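Local atomic coordinates of acyl-coenzyme A oxidase acox-1.2 (Caenorhabditis elegans, PDB entry 5K3J), a protein that catalyses the first step of peroxisomal beta-oxidation of ascaroside pheromones, using FAD and oxygen to desaturate the five-carbon side chain of asc-omega-C5-CoA. Residues 70-73 with 74-77; 238-241 with 242-246; 558-561 with 562-566. All coordinates share one frame; numbering follows the deposited sequence.

Contact 1 (70-73 with 74-77); sequences VTEG and TRKI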
ATOM      1  N   VAL A  70      -6.831  13.525  17.221  1.00 37.05           N
ATOM      2  CA  VAL A  70      -6.787  14.980  17.091  1.00 38.07           C
ATOM      3  C   VAL A  70      -6.469  15.617  18.437  1.00 37.66           C
ATOM      4  O   VAL A  70      -5.617  16.505  18.533  1.00 38.21           O
ATOM      5  CB  VAL A  70      -8.117  15.549  16.563  1.00 38.39           C
ATOM      6  CG1 VAL A  70      -8.059  17.068  16.517  1.00 37.33           C
ATOM      7  CG2 VAL A  70      -8.427  14.990  15.191  1.00 38.45           C
ATOM      8  N   THR A  71      -7.163  15.148  19.469  1.00 28.86           N
ATOM      9  CA  THR A  71      -6.941  15.601  20.835  1.00 27.30           C
ATOM     10  C   THR A  71      -5.489  15.427  21.262  1.00 27.53           C
ATOM     11  O   THR A  71      -4.886  16.328  21.841  1.00 27.58           O
ATOM     12  CB  THR A  71      -7.841  14.838  21.834  1.00 24.84           C
ATOM     13  OG1 THR A  71      -9.221  15.094  21.536  1.00 25.57           O
ATOM     14  CG2 THR A  71      -7.548  15.281  23.260  1.00 24.20           C
ATOM     15  N   GLU A  72      -4.929  14.266  20.951  1.00 33.88           N
ATOM     16  CA  GLU A  72      -3.585  13.921  21.400  1.00 34.90           C
ATOM     17  C   GLU A  72      -2.501  14.704  20.667  1.00 35.95           C
ATOM     18  O   GLU A  72      -1.482  15.064  21.256  1.00 35.87           O
ATOM     19  CB  GLU A  72      -3.353  12.416  21.240  1.00 33.63           C
ATOM     20  CG  GLU A  72      -1.928  11.945  21.477  1.00 34.84           C
ATOM     21  CD  GLU A  72      -1.467  12.056  22.925  1.00 34.91           C
ATOM     22  OE1 GLU A  72      -2.209  12.580  23.784  1.00 30.70           O
ATOM     23  OE2 GLU A  72      -0.338  11.603  23.205  1.00 35.72           O
ATOM     24  N   GLY A  73      -2.721  14.962  19.383  1.00 26.37           N
ATOM     25  CA  GLY A  73      -1.815  15.799  18.622  1.00 24.19           C
ATOM     26  C   GLY A  73      -1.850  17.217  19.158  1.00 24.64           C
ATOM     27  O   GLY A  73      -0.842  17.916  19.159  1.00 23.23           O
ATOM     28  N   THR A  74      -3.022  17.631  19.626  1.00 36.91           N
ATOM     29  CA  THR A  74      -3.217  18.970  20.178  1.00 38.50           C
ATOM     30  C   THR A  74      -2.676  19.064  21.607  1.00 38.75           C
ATOM     31  O   THR A  74      -2.078  20.078  21.989  1.00 38.55           O
ATOM     32  CB  THR A  74      -4.706  19.363  20.164  1.00 38.74           C
ATOM     33  OG1 THR A  74      -5.128  19.578  18.814  1.00 41.71           O
ATOM     34  CG2 THR A  74      -4.941  20.627  20.960  1.00 39.49           C
ATOM     35  N   ARG A  75      -2.892  18.006  22.390  1.00 29.84           N
ATOM     36  CA  ARG A  75      -2.331  17.922  23.734  1.00 29.49           C
ATOM     37  C   ARG A  75      -0.809  18.025  23.664  1.00 29.80           C
ATOM     38  O   ARG A  75      -0.206  18.868  24.329  1.00 28.41           O
ATOM     39  CB  ARG A  75      -2.731  16.615  24.430  1.00 29.04           C
ATOM     40  CG  ARG A  75      -2.160  16.475  25.844  1.00 29.97           C
ATOM     41  CD  ARG A  75      -2.387  15.089  26.424  1.00 28.78           C
ATOM     42  NE  ARG A  75      -1.414  14.119  25.936  1.00 28.34           N
ATOM     43  CZ  ARG A  75      -0.204  13.958  26.458  1.00 31.58           C
ATOM     44  NH1 ARG A  75       0.189  14.708  27.478  1.00 32.53           N
ATOM     45  NH2 ARG A  75       0.617  13.046  25.961  1.00 30.61           N
ATOM     46  N   LYS A  76      -0.202  17.186  22.829  1.00 31.14           N
ATOM     47  CA  LYS A  76       1.246  17.054  22.787  1.00 32.43           C
ATOM     48  C   LYS A  76       1.924  18.278  22.172  1.00 33.31           C
ATOM     49  O   LYS A  76       3.040  18.620  22.555  1.00 35.63           O
ATOM     50  CB  LYS A  76       1.631  15.791  22.019  1.00 32.10           C
ATOM     51  CG  LYS A  76       2.950  15.182  22.471  1.00 34.85           C
ATOM     52  CD  LYS A  76       2.777  14.338  23.729  1.00 36.86           C
ATOM     53  CE  LYS A  76       2.450  12.889  23.410  1.00 35.85           C
ATOM     54  NZ  LYS A  76       3.592  12.251  22.715  1.00 37.05           N
ATOM     55  N   ILE A  77       1.253  18.948  21.236  1.00 21.72           N
ATOM     56  CA  ILE A  77       1.847  20.105  20.555  1.00 20.19           C
ATOM     57  C   ILE A  77       1.831  21.353  21.442  1.00 20.15           C
ATOM     58  O   ILE A  77       2.692  22.229  21.315  1.00 20.60           O
ATOM     59  CB  ILE A  77       1.128  20.419  19.214  1.00 19.00           C
ATOM     60  CG1 ILE A  77       2.037  21.217  18.277  1.00 20.54           C
ATOM     61  CG2 ILE A  77      -0.179  21.152  19.450  1.00 18.37           C
ATOM     62  CD1 ILE A  77       3.357  20.530  17.988  1.00 23.43           C
TER
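Val70 and Thr74 meet one turn apart on helix 66-82, in the N-terminal region of the acyl-CoA oxidase fold. Val70 O accepts two bonds, from Thr74 N at 3.0 Å and from Thr74 OG1 at 3.1 Å. They arrive from opposite faces of its carbonyl plane. The hydroxyl gets there because OG1 sits beside its own backbone N (chi1 -70°). Thr71 O takes Arg75 N, the usual helical bond, while its hydroxyl turns back to Glu67 O.

Glu72 carries the charged contact. Its chain and that of Arg75 run side by side. Arg75 NE meets Glu72 OE1 at 2.8 Å in a nearly straight bond (177°), and Arg75 NH2 meets Glu72 OE2 at 3.3 Å. Each oxygen is met on its syn side, though tilted out of the carboxylate plane. Glu72 OE2 also accepts Ile58 N, and Arg75 NH1 reaches Glu54 O, so the pair ties the helix to the preceding loop. With an alanine in place of Arg75, Glu72 would probably lose this charged mate and Glu54 O this donor. Lys76 NZ stays 4.0 Å from Glu72 OE2, beyond a salt bridge; it bonds to Leu55 O and pairs with Asp57. Last, Gly73 O receives Ile77 N at 3.1 Å, with Ile77 CG2 beside the same oxygen.

Contact 2 (238-241 with 242-246); sequences GPKM and NFNAA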
ATOM      1  N   GLY A 238     -13.497  14.808   6.809  1.00 11.76           N
ATOM      2  CA  GLY A 238     -13.748  13.427   7.189  1.00  9.87           C
ATOM      3  C   GLY A 238     -12.495  12.601   7.392  1.00  9.91           C
ATOM      4  O   GLY A 238     -11.382  13.100   7.216  1.00  9.81           O
ATOM      5  N   PRO A 239     -12.671  11.323   7.771  1.00 15.11           N
ATOM      6  CA  PRO A 239     -11.562  10.382   7.956  1.00 14.53           C
ATOM      7  C   PRO A 239     -10.754  10.204   6.673  1.00 15.86           C
ATOM      8  O   PRO A 239     -11.245  10.502   5.582  1.00 17.66           O
ATOM      9  CB  PRO A 239     -12.268   9.079   8.346  1.00 13.97           C
ATOM     10  CG  PRO A 239     -13.585   9.524   8.920  1.00 13.63           C
ATOM     11  CD  PRO A 239     -13.969  10.701   8.080  1.00 13.73           C
ATOM     12  N   LYS A 240      -9.521   9.727   6.807  1.00 17.78           N
ATOM     13  CA  LYS A 240      -8.634   9.565   5.664  1.00 17.73           C
ATOM     14  C   LYS A 240      -7.907   8.225   5.721  1.00 18.29           C
ATOM     15  O   LYS A 240      -7.975   7.524   6.733  1.00 17.71           O
ATOM     16  CB  LYS A 240      -7.626  10.715   5.613  1.00 17.86           C
ATOM     17  CG  LYS A 240      -8.262  12.085   5.382  1.00 18.30           C
ATOM     18  CD  LYS A 240      -7.446  13.214   6.003  1.00 19.61           C
ATOM     19  CE  LYS A 240      -7.322  13.035   7.506  1.00 20.44           C
ATOM     20  NZ  LYS A 240      -6.990  14.303   8.207  1.00 20.48           N
ATOM     21  N   MET A 241      -7.221   7.875   4.635  1.00 18.89           N
ATOM     22  CA  MET A 241      -6.400   6.666   4.590  1.00 20.08           C
ATOM     23  C   MET A 241      -5.437   6.651   5.770  1.00 20.13           C
ATOM     24  O   MET A 241      -5.222   5.621   6.409  1.00 20.18           O
ATOM     25  CB  MET A 241      -5.630   6.576   3.269  1.00 21.61           C
ATOM     26  CG  MET A 241      -4.649   5.415   3.224  1.00 21.26           C
ATOM     27  SD  MET A 241      -3.819   5.219   1.635  1.00 20.22           S
ATOM     28  CE  MET A 241      -3.150   3.565   1.805  1.00 20.88           C
ATOM     29  N   ASN A 242      -4.872   7.817   6.056  1.00 26.84           N
ATOM     30  CA  ASN A 242      -4.092   8.026   7.263  1.00 28.28           C
ATOM     31  C   ASN A 242      -4.005   9.513   7.569  1.00 30.20           C
ATOM     32  O   ASN A 242      -4.788  10.299   7.038  1.00 30.43           O
ATOM     33  CB  ASN A 242      -2.696   7.426   7.126  1.00 27.29           C
ATOM     34  CG  ASN A 242      -2.180   6.872   8.434  1.00 27.79           C
ATOM     35  OD1 ASN A 242      -1.856   7.621   9.358  1.00 28.38           O
ATOM     36  ND2 ASN A 242      -2.106   5.552   8.525  1.00 28.91           N
ATOM     37  N   PHE A 243      -3.046   9.886   8.416  1.00 21.00           N
ATOM     38  CA  PHE A 243      -2.831  11.279   8.791  1.00 19.57           C
ATOM     39  C   PHE A 243      -4.058  11.821   9.522  1.00 20.16           C
ATOM     40  O   PHE A 243      -4.399  12.995   9.390  1.00 24.01           O
ATOM     41  CB  PHE A 243      -2.513  12.124   7.550  1.00 19.35           C
ATOM     42  CG  PHE A 243      -1.739  13.380   7.842  1.00 19.98           C
ATOM     43  CD1 PHE A 243      -0.537  13.320   8.524  1.00 19.60           C
ATOM     44  CD2 PHE A 243      -2.193  14.613   7.403  1.00 20.54           C
ATOM     45  CE1 PHE A 243       0.184  14.464   8.792  1.00 18.12           C
ATOM     46  CE2 PHE A 243      -1.472  15.765   7.662  1.00 21.99           C
ATOM     47  CZ  PHE A 243      -0.280  15.690   8.357  1.00 19.95           C
ATOM     48  N   ASN A 244      -4.707  10.963  10.308  1.00 18.41           N
ATOM     49  CA  ASN A 244      -6.002  11.293  10.905  1.00 18.11           C
ATOM     50  C   ASN A 244      -5.950  11.995  12.265  1.00 19.65           C
ATOM     51  O   ASN A 244      -6.991  12.269  12.862  1.00 20.61           O
ATOM     52  CB  ASN A 244      -6.849  10.022  11.032  1.00 15.46           C
ATOM     53  CG  ASN A 244      -7.298   9.484   9.689  1.00 15.23           C
ATOM     54  OD1 ASN A 244      -8.129  10.091   9.013  1.00 15.51           O
ATOM     55  ND2 ASN A 244      -6.758   8.334   9.299  1.00 14.62           N
ATOM     56  N   ALA A 245      -4.756  12.286  12.764  1.00 33.22           N
ATOM     57  CA  ALA A 245      -4.651  13.108  13.962  1.00 36.37           C
ATOM     58  C   ALA A 245      -4.671  14.567  13.535  1.00 37.66           C
ATOM     59  O   ALA A 245      -4.851  15.472  14.347  1.00 37.44           O
ATOM     60  CB  ALA A 245      -3.393  12.779  14.753  1.00 38.03           C
ATOM     61  N   ALA A 246      -4.495  14.779  12.236  1.00 42.41           N
ATOM     62  CA  ALA A 246      -4.590  16.103  11.644  1.00 42.39           C
ATOM     63  C   ALA A 246      -6.013  16.378  11.175  1.00 41.59           C
ATOM     64  O   ALA A 246      -6.772  15.455  10.888  1.00 42.77           O
ATOM     65  CB  ALA A 246      -3.611  16.234  10.490  1.00 42.20           C
TER
HETATM   66  O   HOH W   1      -3.404   3.857   7.132  1.00 41.35           O
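Lys240 and Asn244 each hold CG beside their own backbone N (chi1 -64° and -69°), and their side chains slide past each other in opposite directions. The Asn244 amide thereby comes back to the Lys240 backbone. Asn244 OD1 accepts Lys240 N at 2.6 Å, in the carbonyl plane and on a lone pair. Asn244 ND2 donates to Lys240 O at 3.0 Å. This second bond is fairly straight (163°), but the donor stands above the Lys240 carbonyl plane. One bond at each end sets the amide's orientation.

The Lys240 chain bends near its end and carries Lys240 NZ to Ala246 O at 2.9 Å and Phe243 O at 3.1 Å; it stands above both carbonyl planes, not on a lone pair. Asn248 OD1 is a further acceptor for the ammonium. The two carbonyls belong to a type I beta turn from Phe243 to Ala246, in the loop joining antiparallel strands 232-236 and 248-253. The turn's own bond, Ala246 N to Phe243 O, is weak at 3.4 Å; the lysine adds a second tie across it. Just before the turn, Asn242 OD1 accepts Phe243 N at 2.7 Å, and a water bridges Asn242 ND2 and Met241 O. Tyr412 of the second subunit packs on Lys240 and Asn242. The Phe243 ring carries Ala246 CB over one face, toward the rim, and touches the bound ascaroside-CoA.

Contact 3 (558-561 with 562-566); sequences LLHL and HVNYE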
ATOM      1  N   LEU A 558      26.676  -1.087   0.585  1.00 69.42           N
ATOM      2  CA  LEU A 558      25.320  -0.632   0.297  1.00 66.27           C
ATOM      3  C   LEU A 558      25.206  -0.120  -1.133  1.00 64.07           C
ATOM      4  O   LEU A 558      24.319  -0.526  -1.887  1.00 59.98           O
ATOM      5  CB  LEU A 558      24.922   0.474   1.277  1.00 65.07           C
ATOM      6  CG  LEU A 558      23.754   0.268   2.240  1.00 62.36           C
ATOM      7  CD1 LEU A 558      23.413  -1.198   2.399  1.00 60.16           C
ATOM      8  CD2 LEU A 558      24.099   0.879   3.586  1.00 61.41           C
ATOM      9  N   LEU A 559      26.122   0.773  -1.491  1.00 61.94           N
ATOM     10  CA  LEU A 559      26.134   1.403  -2.805  1.00 66.43           C
ATOM     11  C   LEU A 559      26.284   0.389  -3.937  1.00 63.35           C
ATOM     12  O   LEU A 559      25.665   0.534  -4.990  1.00 64.97           O
ATOM     13  CB  LEU A 559      27.257   2.440  -2.871  1.00 74.44           C
ATOM     14  CG  LEU A 559      27.500   3.131  -4.214  1.00 75.12           C
ATOM     15  CD1 LEU A 559      26.210   3.704  -4.785  1.00 76.73           C
ATOM     16  CD2 LEU A 559      28.545   4.220  -4.055  1.00 74.62           C
ATOM     17  N   HIS A 560      27.104  -0.633  -3.719  1.00 83.02           N
ATOM     18  CA  HIS A 560      27.269  -1.697  -4.703  1.00 85.79           C
ATOM     19  C   HIS A 560      25.973  -2.490  -4.851  1.00 87.50           C
ATOM     20  O   HIS A 560      25.593  -2.884  -5.951  1.00 85.71           O
ATOM     21  CB  HIS A 560      28.419  -2.628  -4.311  1.00 88.62           C
ATOM     22  CG  HIS A 560      29.697  -2.351  -5.039  1.00 91.00           C
ATOM     23  ND1 HIS A 560      30.694  -1.548  -4.524  1.00 89.26           N
ATOM     24  CD2 HIS A 560      30.141  -2.769  -6.248  1.00 88.39           C
ATOM     25  CE1 HIS A 560      31.695  -1.488  -5.383  1.00 88.52           C
ATOM     26  NE2 HIS A 560      31.386  -2.219  -6.438  1.00 89.34           N
ATOM     27  N   LEU A 561      25.299  -2.709  -3.728  1.00 48.82           N
ATOM     28  CA  LEU A 561      24.031  -3.427  -3.704  1.00 43.80           C
ATOM     29  C   LEU A 561      22.954  -2.642  -4.438  1.00 40.20           C
ATOM     30  O   LEU A 561      22.166  -3.208  -5.202  1.00 35.47           O
ATOM     31  CB  LEU A 561      23.610  -3.693  -2.256  1.00 46.91           C
ATOM     32  CG  LEU A 561      22.211  -4.233  -1.977  1.00 46.92           C
ATOM     33  CD1 LEU A 561      21.929  -5.444  -2.836  1.00 49.59           C
ATOM     34  CD2 LEU A 561      22.106  -4.590  -0.510  1.00 45.59           C
ATOM     35  N   HIS A 562      22.931  -1.336  -4.191  1.00 58.23           N
ATOM     36  CA  HIS A 562      22.021  -0.422  -4.868  1.00 58.51           C
ATOM     37  C   HIS A 562      22.163  -0.550  -6.376  1.00 59.98           C
ATOM     38  O   HIS A 562      21.256  -1.025  -7.054  1.00 69.88           O
ATOM     39  CB  HIS A 562      22.295   1.022  -4.431  1.00 58.10           C
ATOM     40  CG  HIS A 562      21.332   2.025  -4.992  1.00 56.68           C
ATOM     41  ND1 HIS A 562      20.065   2.206  -4.483  1.00 55.40           N
ATOM     42  CD2 HIS A 562      21.459   2.911  -6.008  1.00 56.73           C
ATOM     43  CE1 HIS A 562      19.449   3.156  -5.165  1.00 56.50           C
ATOM     44  NE2 HIS A 562      20.274   3.601  -6.097  1.00 55.64           N
ATOM     45  N   VAL A 563      23.328  -0.164  -6.883  1.00 67.88           N
ATOM     46  CA  VAL A 563      23.548  -0.029  -8.317  1.00 69.15           C
ATOM     47  C   VAL A 563      23.383  -1.340  -9.089  1.00 68.37           C
ATOM     48  O   VAL A 563      23.165  -1.329 -10.301  1.00 70.48           O
ATOM     49  CB  VAL A 563      24.947   0.556  -8.598  1.00 72.06           C
ATOM     50  CG1 VAL A 563      26.014  -0.539  -8.585  1.00 75.62           C
ATOM     51  CG2 VAL A 563      24.939   1.296  -9.913  1.00 72.44           C
ATOM     52  N   ASN A 564      23.477  -2.461  -8.380  1.00 63.56           N
ATOM     53  CA  ASN A 564      23.280  -3.770  -8.990  1.00 66.09           C
ATOM     54  C   ASN A 564      21.803  -4.148  -9.011  1.00 72.66           C
ATOM     55  O   ASN A 564      21.288  -4.638 -10.017  1.00 75.46           O
ATOM     56  CB  ASN A 564      24.088  -4.836  -8.250  1.00 70.63           C
ATOM     57  CG  ASN A 564      25.482  -5.011  -8.820  1.00 70.35           C
ATOM     58  OD1 ASN A 564      25.685  -5.753  -9.781  1.00 66.63           O
ATOM     59  ND2 ASN A 564      26.454  -4.325  -8.228  1.00 67.00           N
ATOM     60  N   TYR A 565      21.129  -3.913  -7.891  1.00 65.21           N
ATOM     61  CA  TYR A 565      19.702  -4.178  -7.771  1.00 64.85           C
ATOM     62  C   TYR A 565      18.908  -3.266  -8.699  1.00 60.31           C
ATOM     63  O   TYR A 565      17.966  -3.707  -9.357  1.00 63.34           O
ATOM     64  CB  TYR A 565      19.236  -3.997  -6.323  1.00 67.84           C
ATOM     65  CG  TYR A 565      17.747  -4.191  -6.131  1.00 67.64           C
ATOM     66  CD1 TYR A 565      17.213  -5.454  -5.911  1.00 68.76           C
ATOM     67  CD2 TYR A 565      16.876  -3.109  -6.171  1.00 66.71           C
ATOM     68  CE1 TYR A 565      15.853  -5.632  -5.739  1.00 69.75           C
ATOM     69  CE2 TYR A 565      15.518  -3.279  -6.002  1.00 62.86           C
ATOM     70  CZ  TYR A 565      15.012  -4.542  -5.784  1.00 64.97           C
ATOM     71  OH  TYR A 565      13.659  -4.720  -5.612  1.00 66.26           O
ATOM     72  N   GLU A 566      19.291  -1.993  -8.749  1.00 62.02           N
ATOM     73  CA  GLU A 566      18.582  -1.023  -9.576  1.00 63.29           C
ATOM     74  C   GLU A 566      18.754  -1.343 -11.060  1.00 66.25           C
ATOM     75  O   GLU A 566      17.803  -1.246 -11.834  1.00 74.47           O
ATOM     76  CB  GLU A 566      19.060   0.403  -9.285  1.00 61.32           C
ATOM     77  CG  GLU A 566      18.967   0.833  -7.819  1.00 62.41           C
ATOM     78  CD  GLU A 566      17.555   0.785  -7.255  1.00 63.55           C
ATOM     79  OE1 GLU A 566      16.587   0.903  -8.035  1.00 60.94           O
ATOM     80  OE2 GLU A 566      17.415   0.630  -6.023  1.00 65.12           O
TER
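The His560 ring has Asn564 ND2 at its edge, near the ring plane and 4.5 Å from its CD2. The same ring stacks with Tyr593 and gives ND1 to a bond with Thr556 O. His562, two residues on, carries Glu566 CG over the centre of one ring face, 3.5 Å above the plane. Glu566 OE2 then lies at the edge of the Tyr565 ring, in its plane.

The Asn564 amide makes the polar side-chain bond across the contact. Asn564 ND2 donates to His560 O at 2.8 Å, almost straight (169°), with the oxygen in the amide plane. Asn564 N reaches the same His560 O at 3.2 Å from the opposite face of the carbonyl. Val563 CG1 also leans on His560 O. The other carbonyls keep ordinary helical bonds, such as Leu561 O with Tyr565 N at 3.0 Å.

The side chains pack against several helices. Leu559 touches helix 520-543, Leu561 touches helices 343-363 and 581-597, and Glu566 bridges to Arg348 and Arg532. With chi1 at 177°, the Tyr565 ring swings away from 558-561 toward the bound ATP, which it touches. It also lies close to His340. This is helix 549-569 of the C-terminal helical region, lining the ATP site of the oxidase.

All three are local contacts, but they sit in different settings. Contacts 1 and 3 are buried two-turn lengths of long helices. Contact 2 is a partly buried loop between strands. Contacts 1 and 2 are neighbours: Val70 CG2 packs 3.7 Å from Ala245 O, and both touch the second subunit. Contact 3 lies across the chain's centre, its centre about 41 Å from that of contact 1, and touches no other protein chain. Their chemistry follows place. Contact 1 pairs charges along a helix beside a loop. Contact 2 satisfies backbone groups with an ammonium and an amide, near the substrate. Contact 3 sets aromatic rings and an asparagine among helices, beside ATP.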